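Local coordinates for sensor protein (Bacteroides thetaiotaomicron, PDB 2X7X) that binds beta-D-fructose through the periplasmic domain of a hybrid two-component sensor that probably phosphorylates itself on histidine and regulates transcription, at residues Ala166-Glu171 with Glu176-Ser181; Asp94-Ser99 with Ala143-Gln148; Val117-Ala122 with Met151-Lys156. All blocks are in the same frame, centred on the assembly; numbering follows the deposited sequence.

Contact 1. Residues Ala166-Glu171 with Glu176-Ser181; sequences ADAAWE and EIEMDS. With FRU (beta-D-fructofuranose), chain E.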
loop_
_atom_site.group_PDB
_atom_site.type_symbol
_atom_site.label_atom_id
_atom_site.label_comp_id
_atom_site.label_asym_id
_atom_site.label_seq_id
_atom_site.Cartn_x
_atom_site.Cartn_y
_atom_site.Cartn_z
ATOM N N ALA A 166 14.912 22.324 -19.301
ATOM C CA ALA A 166 16.075 22.775 -18.574
ATOM C C ALA A 166 16.530 21.655 -17.675
ATOM O O ALA A 166 15.726 20.798 -17.293
ATOM C CB ALA A 166 15.749 24.018 -17.765
ATOM N N ASP A 167 17.826 21.662 -17.371
ATOM C CA ASP A 167 18.482 20.694 -16.509
ATOM C C ASP A 167 18.440 21.226 -15.074
ATOM O O ASP A 167 19.024 22.268 -14.778
ATOM C CB ASP A 167 19.935 20.529 -16.983
ATOM C CG ASP A 167 20.702 19.490 -16.200
ATOM O OD1 ASP A 167 20.335 19.186 -15.041
ATOM O OD2 ASP A 167 21.696 18.978 -16.756
ATOM N N ALA A 168 17.748 20.515 -14.189
ATOM C CA ALA A 168 17.546 20.970 -12.809
ATOM C C ALA A 168 18.363 20.150 -11.812
ATOM O O ALA A 168 18.193 20.265 -10.585
ATOM C CB ALA A 168 16.082 20.913 -12.457
ATOM N N ALA A 169 19.241 19.308 -12.347
ATOM C CA ALA A 169 20.193 18.542 -11.536
ATOM C C ALA A 169 19.528 17.784 -10.372
ATOM O O ALA A 169 20.093 17.678 -9.292
ATOM C CB ALA A 169 21.318 19.464 -11.033
ATOM N N TRP A 170 18.331 17.254 -10.610
ATOM C CA TRP A 170 17.604 16.442 -9.622
ATOM C C TRP A 170 17.086 17.217 -8.413
ATOM O O TRP A 170 16.554 16.626 -7.486
ATOM C CB TRP A 170 18.443 15.250 -9.142
ATOM C CG TRP A 170 18.834 14.312 -10.246
ATOM C CD1 TRP A 170 20.098 14.054 -10.687
ATOM C CD2 TRP A 170 17.955 13.501 -11.049
ATOM N NE1 TRP A 170 20.069 13.136 -11.706
ATOM C CE2 TRP A 170 18.767 12.783 -11.958
ATOM C CE3 TRP A 170 16.564 13.318 -11.093
ATOM C CZ2 TRP A 170 18.234 11.888 -12.911
ATOM C CZ3 TRP A 170 16.032 12.424 -12.038
ATOM C CH2 TRP A 170 16.874 11.719 -12.931
ATOM N N GLU A 171 17.220 18.529 -8.411
ATOM C CA GLU A 171 17.003 19.252 -7.177
ATOM C C GLU A 171 15.983 20.357 -7.282
ATOM O O GLU A 171 15.744 20.874 -8.366
ATOM C CB GLU A 171 18.325 19.772 -6.610
ATOM C CG GLU A 171 19.358 18.707 -6.207
ATOM C CD GLU A 171 18.798 17.545 -5.418
ATOM O OE1 GLU A 171 19.232 16.406 -5.687
ATOM O OE2 GLU A 171 17.947 17.739 -4.516
ATOM N N GLU A 176 13.259 25.702 -9.251
ATOM C CA GLU A 176 12.546 26.966 -9.009
ATOM C C GLU A 176 12.998 28.104 -9.912
ATOM O O GLU A 176 12.169 28.783 -10.524
ATOM C CB GLU A 176 12.675 27.382 -7.561
ATOM C CG GLU A 176 11.905 26.510 -6.613
ATOM C CD GLU A 176 11.775 27.142 -5.261
ATOM O OE1 GLU A 176 12.632 27.987 -4.922
ATOM O OE2 GLU A 176 10.814 26.809 -4.537
ATOM N N ILE A 177 14.314 28.294 -10.015
ATOM C CA ILE A 177 14.858 29.314 -10.896
ATOM C C ILE A 177 14.437 29.039 -12.325
ATOM O O ILE A 177 13.881 29.901 -12.984
ATOM C CB ILE A 177 16.392 29.392 -10.800
ATOM C CG1 ILE A 177 16.813 29.704 -9.358
ATOM C CG2 ILE A 177 16.967 30.409 -11.803
ATOM C CD1 ILE A 177 16.216 30.980 -8.821
ATOM N N GLU A 178 14.683 27.827 -12.800
ATOM C CA GLU A 178 14.369 27.504 -14.197
ATOM C C GLU A 178 12.878 27.679 -14.510
ATOM O O GLU A 178 12.529 28.245 -15.552
ATOM C CB GLU A 178 14.874 26.114 -14.557
ATOM C CG GLU A 178 16.375 26.044 -14.628
ATOM C CD GLU A 178 16.902 24.653 -14.376
ATOM O OE1 GLU A 178 16.080 23.725 -14.201
ATOM O OE2 GLU A 178 18.144 24.479 -14.346
ATOM N N MET A 179 12.006 27.234 -13.598
ATOM C CA MET A 179 10.561 27.415 -13.777
ATOM C C MET A 179 10.171 28.902 -13.829
ATOM O O MET A 179 9.256 29.276 -14.574
ATOM C CB MET A 179 9.770 26.678 -12.695
ATOM C CG MET A 179 8.279 26.606 -12.943
ATOM S SD MET A 179 7.811 25.681 -14.439
ATOM C CE MET A 179 6.161 26.322 -14.717
ATOM N N ASP A 180 10.860 29.734 -13.039
ATOM C CA ASP A 180 10.667 31.178 -13.057
ATOM C C ASP A 180 10.905 31.689 -14.445
ATOM O O ASP A 180 10.094 32.427 -14.987
ATOM C CB ASP A 180 11.663 31.871 -12.149
ATOM C CG ASP A 180 11.120 32.144 -10.780
ATOM O OD1 ASP A 180 10.003 31.703 -10.452
ATOM O OD2 ASP A 180 11.829 32.808 -10.011
ATOM N N SER A 181 12.029 31.290 -15.023
ATOM C CA SER A 181 12.379 31.718 -16.362
ATOM C C SER A 181 11.318 31.272 -17.378
ATOM O O SER A 181 10.964 32.033 -18.273
ATOM C CB SER A 181 13.776 31.210 -16.738
ATOM O OG SER A 181 14.095 31.549 -18.075
HETATM C C1 FRU E . 17.721 9.947 -5.890
HETATM C C2 FRU E . 17.288 10.476 -7.245
HETATM C C3 FRU E . 15.798 10.263 -7.496
HETATM C C4 FRU E . 15.771 9.902 -8.969
HETATM C C5 FRU E . 17.022 9.042 -9.081
HETATM C C6 FRU E . 17.615 8.933 -10.484
HETATM O O1 FRU E . 19.001 10.477 -5.555
HETATM O O2 FRU E . 17.663 11.855 -7.335
HETATM O O3 FRU E . 15.002 11.409 -7.160
HETATM O O4 FRU E . 14.574 9.218 -9.353
HETATM O O5 FRU E . 17.962 9.733 -8.253
HETATM O O6 FRU E . 18.711 7.997 -10.471
#
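In Glu178, CG stands beside the backbone N and anti to the carbonyl carbon (chi1 -70°), and from there the chain runs on extended (chi2 155°), which carries the carboxylate off the helix to Ala166, Asp167 and Ala168. This is the turn of a beta-alpha unit in a periplasmic-binding-protein lobe: edge strand 159-167 ends, and helix 172-185 comes back over the sheet. The Glu178 stem lies on the methyl of Ala166, with CG 3.8 Å from Ala166 CB. Further out, OE1 comes 3.3 Å from the CB of Ala168. The carboxylate also sits against the backbone carbonyl of Asp167, but the spacing of those oxygens is doubtful at this resolution. Beneath the helix, Glu178 and Met179 rest on Leu134 and Val132 of the neighbouring strand 128-135.

The CB of Asp167 points away from the helix, and its carboxylate shapes the loop instead. OD1 accepts from the backbone N of Ala169 at 2.9 Å, nearly in line with the C-O bond, closing an Asx turn, while OD2 is held by Ser138. A type I' turn from Ala168 to Glu171 overlaps it, closed by the bond from Glu171 N to Ala168 O (2.9 Å), and Glu171 then occupies the N-cap position of helix 172-185. Its carboxylate pairs with Arg198, a fructose-binding residue.

The tight turn puts Trp170 in the sugar pocket. Its carbonyl is gripped by Asn196, which also binds the sugar, so the loop and the ligand share a partner. The indole lays one face against the fructose, off-centre toward the rim of the six-membered ring, where Trp170 CH2 lies 3.8 Å from C6 of the sugar.

Contact 2. Residues Asp94-Ser99 with Ala143-Gln148; sequences DRKILS and AMERHQ. With FRU (beta-D-fructofuranose), chain E.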
loop_
_atom_site.group_PDB
_atom_site.type_symbol
_atom_site.label_atom_id
_atom_site.label_comp_id
_atom_site.label_asym_id
_atom_site.label_seq_id
_atom_site.Cartn_x
_atom_site.Cartn_y
_atom_site.Cartn_z
ATOM N N ASP A 94 20.220 1.348 -10.568
ATOM C CA ASP A 94 19.482 2.580 -10.900
ATOM C C ASP A 94 20.110 3.364 -12.070
ATOM O O ASP A 94 19.516 3.440 -13.140
ATOM C CB ASP A 94 19.237 3.423 -9.614
ATOM C CG ASP A 94 19.248 4.919 -9.853
ATOM O OD1 ASP A 94 18.475 5.417 -10.697
ATOM O OD2 ASP A 94 20.018 5.624 -9.171
ATOM N N ARG A 95 21.294 3.931 -11.883
ATOM C CA ARG A 95 21.992 4.584 -12.983
ATOM C C ARG A 95 22.967 3.621 -13.641
ATOM O O ARG A 95 23.425 2.680 -13.004
ATOM C CB ARG A 95 22.713 5.821 -12.497
ATOM C CG ARG A 95 21.812 6.715 -11.728
ATOM C CD ARG A 95 22.335 8.118 -11.641
ATOM N NE ARG A 95 21.432 8.906 -10.808
ATOM C CZ ARG A 95 21.691 10.124 -10.358
ATOM N NH1 ARG A 95 22.839 10.741 -10.643
ATOM N NH2 ARG A 95 20.792 10.717 -9.606
ATOM N N LYS A 96 23.255 3.850 -14.921
ATOM C CA LYS A 96 24.076 2.936 -15.728
ATOM C C LYS A 96 25.399 3.589 -16.161
ATOM O O LYS A 96 25.601 4.796 -15.996
ATOM C CB LYS A 96 23.340 2.535 -17.018
ATOM C CG LYS A 96 22.083 1.687 -16.911
ATOM C CD LYS A 96 21.339 1.836 -18.241
ATOM C CE LYS A 96 20.074 1.027 -18.331
ATOM N NZ LYS A 96 19.253 1.445 -19.519
ATOM N N ILE A 97 26.277 2.774 -16.747
ATOM C CA ILE A 97 27.477 3.260 -17.425
ATOM C C ILE A 97 27.357 2.961 -18.916
ATOM O O ILE A 97 26.292 2.544 -19.387
ATOM C CB ILE A 97 28.776 2.662 -16.835
ATOM C CG1 ILE A 97 28.753 1.134 -16.884
ATOM C CG2 ILE A 97 28.999 3.164 -15.414
ATOM C CD1 ILE A 97 30.091 0.482 -16.598
ATOM N N LEU A 98 28.442 3.166 -19.659
ATOM C CA LEU A 98 28.396 3.059 -21.113
ATOM C C LEU A 98 29.123 1.846 -21.692
ATOM O O LEU A 98 29.475 1.833 -22.866
ATOM C CB LEU A 98 28.896 4.361 -21.752
ATOM C CG LEU A 98 28.102 5.614 -21.367
ATOM C CD1 LEU A 98 28.665 6.838 -22.055
ATOM C CD2 LEU A 98 26.593 5.447 -21.653
ATOM N N SER A 99 29.332 0.825 -20.873
ATOM C CA SER A 99 29.906 -0.425 -21.346
ATOM C C SER A 99 29.334 -1.573 -20.545
ATOM O O SER A 99 28.512 -1.363 -19.654
ATOM C CB SER A 99 31.424 -0.412 -21.228
ATOM O OG SER A 99 31.804 -0.395 -19.870
ATOM N N ALA A 143 18.036 10.670 -16.368
ATOM C CA ALA A 143 17.604 11.916 -17.043
ATOM C C ALA A 143 17.498 11.749 -18.570
ATOM O O ALA A 143 16.535 12.214 -19.181
ATOM C CB ALA A 143 18.516 13.081 -16.704
ATOM N N MET A 144 18.491 11.096 -19.168
ATOM C CA MET A 144 18.505 10.824 -20.595
ATOM C C MET A 144 17.244 10.072 -21.015
ATOM O O MET A 144 16.501 10.523 -21.895
ATOM C CB MET A 144 19.728 9.978 -20.971
ATOM C CG MET A 144 21.051 10.728 -21.059
ATOM S SD MET A 144 22.490 9.607 -21.147
ATOM C CE MET A 144 23.770 10.841 -20.917
ATOM N N GLU A 145 17.024 8.916 -20.377
ATOM C CA GLU A 145 15.919 8.036 -20.717
ATOM C C GLU A 145 14.571 8.658 -20.356
ATOM O O GLU A 145 13.654 8.656 -21.186
ATOM C CB GLU A 145 16.108 6.658 -20.095
ATOM C CG GLU A 145 17.185 5.856 -20.779
ATOM C CD GLU A 145 17.710 4.688 -19.957
ATOM O OE1 GLU A 145 16.936 4.082 -19.167
ATOM O OE2 GLU A 145 18.918 4.373 -20.113
ATOM N N ARG A 146 14.440 9.227 -19.160
ATOM C CA ARG A 146 13.219 9.960 -18.830
ATOM C C ARG A 146 12.830 10.971 -19.912
ATOM O O ARG A 146 11.647 11.222 -20.136
ATOM C CB ARG A 146 13.302 10.609 -17.448
ATOM C CG ARG A 146 13.039 9.607 -16.338
ATOM C CD ARG A 146 13.557 10.063 -14.987
ATOM N NE ARG A 146 13.698 8.930 -14.083
ATOM C CZ ARG A 146 13.881 9.011 -12.762
ATOM N NH1 ARG A 146 13.923 10.197 -12.151
ATOM N NH2 ARG A 146 14.041 7.888 -12.051
ATOM N N HIS A 147 13.813 11.523 -20.609
ATOM C CA HIS A 147 13.505 12.462 -21.684
ATOM C C HIS A 147 13.143 11.743 -22.977
ATOM O O HIS A 147 12.159 12.102 -23.622
ATOM C CB HIS A 147 14.640 13.459 -21.897
ATOM C CG HIS A 147 14.468 14.329 -23.102
ATOM N ND1 HIS A 147 13.635 15.428 -23.114
ATOM C CD2 HIS A 147 15.034 14.271 -24.332
ATOM C CE1 HIS A 147 13.691 16.003 -24.302
ATOM N NE2 HIS A 147 14.532 15.320 -25.059
ATOM N N GLN A 148 13.911 10.714 -23.330
ATOM C CA GLN A 148 13.731 10.002 -24.599
ATOM C C GLN A 148 12.348 9.348 -24.672
ATOM O O GLN A 148 11.652 9.449 -25.692
ATOM C CB GLN A 148 14.810 8.936 -24.785
ATOM C CG GLN A 148 16.175 9.447 -25.162
ATOM C CD GLN A 148 17.310 8.453 -24.817
ATOM O OE1 GLN A 148 18.470 8.852 -24.685
ATOM N NE2 GLN A 148 16.975 7.161 -24.663
HETATM C C1 FRU E . 17.721 9.947 -5.890
HETATM C C2 FRU E . 17.288 10.476 -7.245
HETATM C C3 FRU E . 15.798 10.263 -7.496
HETATM C C4 FRU E . 15.771 9.902 -8.969
HETATM C C5 FRU E . 17.022 9.042 -9.081
HETATM C C6 FRU E . 17.615 8.933 -10.484
HETATM O O1 FRU E . 19.001 10.477 -5.555
HETATM O O2 FRU E . 17.663 11.855 -7.335
HETATM O O3 FRU E . 15.002 11.409 -7.160
HETATM O O4 FRU E . 14.574 9.218 -9.353
HETATM O O5 FRU E . 17.962 9.733 -8.253
HETATM O O6 FRU E . 18.711 7.997 -10.471
HETATM O O HOH W 1 17.212 2.789 -17.042
#
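The fructose cleft of this periplasmic-binding-protein fold is bridged here by Lys96, in the loop after strand 90-93 of one lobe, and Glu145, on helix 141-155 of the other. Both chains are extended and meet at about a right angle. Lys96 NZ donates to Glu145 OE2 at 3.0 Å, a salt bridge that approaches the syn side of the carboxylate but lies 26° out of its plane. Water 1 donates to Glu145 OE1 and is held more weakly by the lysine, so both carboxylate oxygens have a partner.

Deeper in, the same two segments reach the sugar itself. Asp94 OD1 accepts from the fructose O6 at 2.6 Å, and its OD2 is paired with Arg20. Arg95 places NE 2.9 Å from that same O6 and directs NH2 to the ring oxygen O5, which lies at the guanidinium edge, in its plane. From the opposing lobe comes Arg146, its NE fixed by Asn110 and its guanidinium in a cation-pi contact with Tyr245. A sugar gripped from both lobes is consistent with a closed cleft. Arg146 presents its guanidinium edge to a single hydroxyl, O4 of the fructose, with NH1 at 3.0 Å and NH2 at 3.1 Å.

Contact 3. Residues Val117-Ala122 with Met151-Lys156; sequences VGNYIA and MAAISK. With K (potassium ion), chain G.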
loop_
_atom_site.group_PDB
_atom_site.type_symbol
_atom_site.label_atom_id
_atom_site.label_comp_id
_atom_site.label_asym_id
_atom_site.label_seq_id
_atom_site.Cartn_x
_atom_site.Cartn_y
_atom_site.Cartn_z
ATOM N N VAL A 117 4.914 8.823 -18.504
ATOM C CA VAL A 117 4.682 10.204 -18.136
ATOM C C VAL A 117 4.078 10.947 -19.314
ATOM O O VAL A 117 3.104 11.666 -19.159
ATOM C CB VAL A 117 5.971 10.894 -17.686
ATOM C CG1 VAL A 117 5.832 12.398 -17.774
ATOM C CG2 VAL A 117 6.302 10.492 -16.300
ATOM N N GLY A 118 4.660 10.784 -20.498
ATOM C CA GLY A 118 4.113 11.409 -21.700
ATOM C C GLY A 118 2.685 10.972 -21.986
ATOM O O GLY A 118 1.847 11.810 -22.335
ATOM N N ASN A 119 2.396 9.672 -21.827
ATOM C CA ASN A 119 1.044 9.189 -22.085
ATOM C C ASN A 119 0.043 9.754 -21.079
ATOM O O ASN A 119 -1.056 10.138 -21.456
ATOM C CB ASN A 119 0.949 7.652 -22.151
ATOM C CG ASN A 119 1.502 7.059 -23.470
ATOM O OD1 ASN A 119 1.556 7.719 -24.513
ATOM N ND2 ASN A 119 1.937 5.804 -23.401
ATOM N N TYR A 120 0.433 9.815 -19.811
ATOM C CA TYR A 120 -0.444 10.318 -18.783
ATOM C C TYR A 120 -0.789 11.804 -19.006
ATOM O O TYR A 120 -1.948 12.197 -18.868
ATOM C CB TYR A 120 0.152 10.079 -17.394
ATOM C CG TYR A 120 -0.676 10.697 -16.302
ATOM C CD1 TYR A 120 -1.621 9.949 -15.609
ATOM C CD2 TYR A 120 -0.537 12.057 -15.989
ATOM C CE1 TYR A 120 -2.401 10.541 -14.616
ATOM C CE2 TYR A 120 -1.303 12.647 -15.012
ATOM C CZ TYR A 120 -2.232 11.891 -14.327
ATOM O OH TYR A 120 -2.993 12.501 -13.354
ATOM N N ILE A 121 0.202 12.615 -19.356
ATOM C CA ILE A 121 -0.034 14.010 -19.655
ATOM C C ILE A 121 -0.912 14.201 -20.908
ATOM O O ILE A 121 -1.832 15.038 -20.917
ATOM C CB ILE A 121 1.292 14.783 -19.792
ATOM C CG1 ILE A 121 2.078 14.755 -18.466
ATOM C CG2 ILE A 121 1.029 16.222 -20.226
ATOM C CD1 ILE A 121 3.508 15.288 -18.545
ATOM N N ALA A 122 -0.631 13.436 -21.965
ATOM C CA ALA A 122 -1.375 13.557 -23.226
ATOM C C ALA A 122 -2.843 13.226 -23.023
ATOM O O ALA A 122 -3.718 13.870 -23.605
ATOM C CB ALA A 122 -0.766 12.670 -24.316
ATOM N N MET A 151 9.624 11.850 -25.046
ATOM C CA MET A 151 9.561 12.334 -26.427
ATOM C C MET A 151 8.933 11.290 -27.350
ATOM O O MET A 151 8.179 11.636 -28.270
ATOM C CB MET A 151 10.934 12.750 -26.961
ATOM C CG MET A 151 11.518 14.014 -26.307
ATOM S SD MET A 151 10.401 15.443 -26.201
ATOM C CE MET A 151 10.753 16.316 -27.724
ATOM N N ALA A 152 9.212 10.016 -27.085
ATOM C CA ALA A 152 8.664 8.953 -27.924
ATOM C C ALA A 152 7.135 8.940 -27.837
ATOM O O ALA A 152 6.447 8.852 -28.856
ATOM C CB ALA A 152 9.252 7.590 -27.545
ATOM N N ALA A 153 6.628 9.046 -26.612
ATOM C CA ALA A 153 5.202 9.039 -26.340
ATOM C C ALA A 153 4.497 10.219 -26.977
ATOM O O ALA A 153 3.498 10.039 -27.664
ATOM C CB ALA A 153 4.939 9.023 -24.832
ATOM N N ILE A 154 5.010 11.421 -26.768
ATOM C CA ILE A 154 4.273 12.600 -27.206
ATOM C C ILE A 154 4.435 12.907 -28.692
ATOM O O ILE A 154 3.799 13.837 -29.211
ATOM C CB ILE A 154 4.556 13.853 -26.340
ATOM C CG1 ILE A 154 5.964 14.377 -26.598
ATOM C CG2 ILE A 154 4.302 13.559 -24.864
ATOM C CD1 ILE A 154 6.103 15.875 -26.392
ATOM N N SER A 155 5.271 12.130 -29.381
ATOM C CA SER A 155 5.401 12.253 -30.839
ATOM C C SER A 155 4.119 11.798 -31.512
ATOM O O SER A 155 3.759 12.309 -32.566
ATOM C CB SER A 155 6.598 11.465 -31.380
ATOM O OG SER A 155 6.511 10.105 -30.994
ATOM N N LYS A 156 3.428 10.846 -30.886
ATOM C CA LYS A 156 2.120 10.377 -31.371
ATOM C C LYS A 156 0.962 11.376 -31.188
ATOM O O LYS A 156 -0.171 11.049 -31.520
ATOM C CB LYS A 156 1.749 9.015 -30.744
ATOM C CG LYS A 156 2.714 7.874 -31.090
ATOM C CD LYS A 156 2.867 7.689 -32.622
ATOM C CE LYS A 156 4.269 7.192 -33.041
ATOM N NZ LYS A 156 4.568 5.823 -32.488
HETATM K K K G . 4.160 16.237 -30.408
HETATM O O HOH W 2 1.930 7.752 -27.362
HETATM O O HOH W 3 6.777 16.483 -29.880
HETATM O O HOH W 4 3.692 14.665 -32.884
#
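Helices 110-124 and 141-155 run in the same general direction through this contact, their segment axes 8.0 Å apart at closest approach and crossing at -35°, and the backbones come nearest where the CA of Gly118 lies 5.3 Å from the CA of Ala153. Gly118 has no side chain, which is consistent with so close an approach. Two groups from the second helix bear on that bare backbone. The methyl of Ala153 points at it, with CB 4.0 Å from Gly118 CA. Beside it comes the CG2 branch of Ile154, 3.8 Å from the same Gly118 CA. Ile154 has CG2 beside its backbone N and CG1 between N and the carbonyl carbon (chi1 71°), so the short branch does the touching while the longer CG1-CD1 branch leads away from Gly118.

Asn119 completes the contact from the flank. Its OD1 lies 3.6 Å from Ala153 CB and accepts from water 2, which donates also to the backbone O of Ala153, so a single water ties the amide to the facing helix. Below, Val117 packs on Tyr193 and Phe243, and Ala122 on Ile160 of the lobe's sheet.

The Ile154 carbonyl binds a potassium ion, O to metal 2.7 Å. Waters 3 and 4 and the carbonyls of Phe157 and Ile160 are its other ligands. The close Gly-Ala helix packing sits next to this carbonyl-lined cation site, in a layer of neighbouring helices against a beta-sheet, as in the Rossmann-like lobes of periplasmic binding proteins.

How the contacts relate
Contacts 1 and 2 meet at the fructose: Trp170 of contact 1 touches both sugar-binding arginines of contact 2, one near each end of its indole and both toward the side the sugar takes, with CZ3 3.1 Å from Arg146 NH1 and NE1 3.3 Å from Arg95 NH2. Their centres are 19 Å apart. Contact 2 alone spans the cleft, whereas contacts 1 and 3 lie within one lobe. Helix 141-155 serves both contacts 2 and 3, with Glu145 and Arg146 facing the cleft and Ala153 and Ile154 further along toward the potassium; these contact centres are 18 Å apart. Strand 159-167 follows that helix and leads into contact 1, whose nearest atoms stay about 11 Å from those of contact 3.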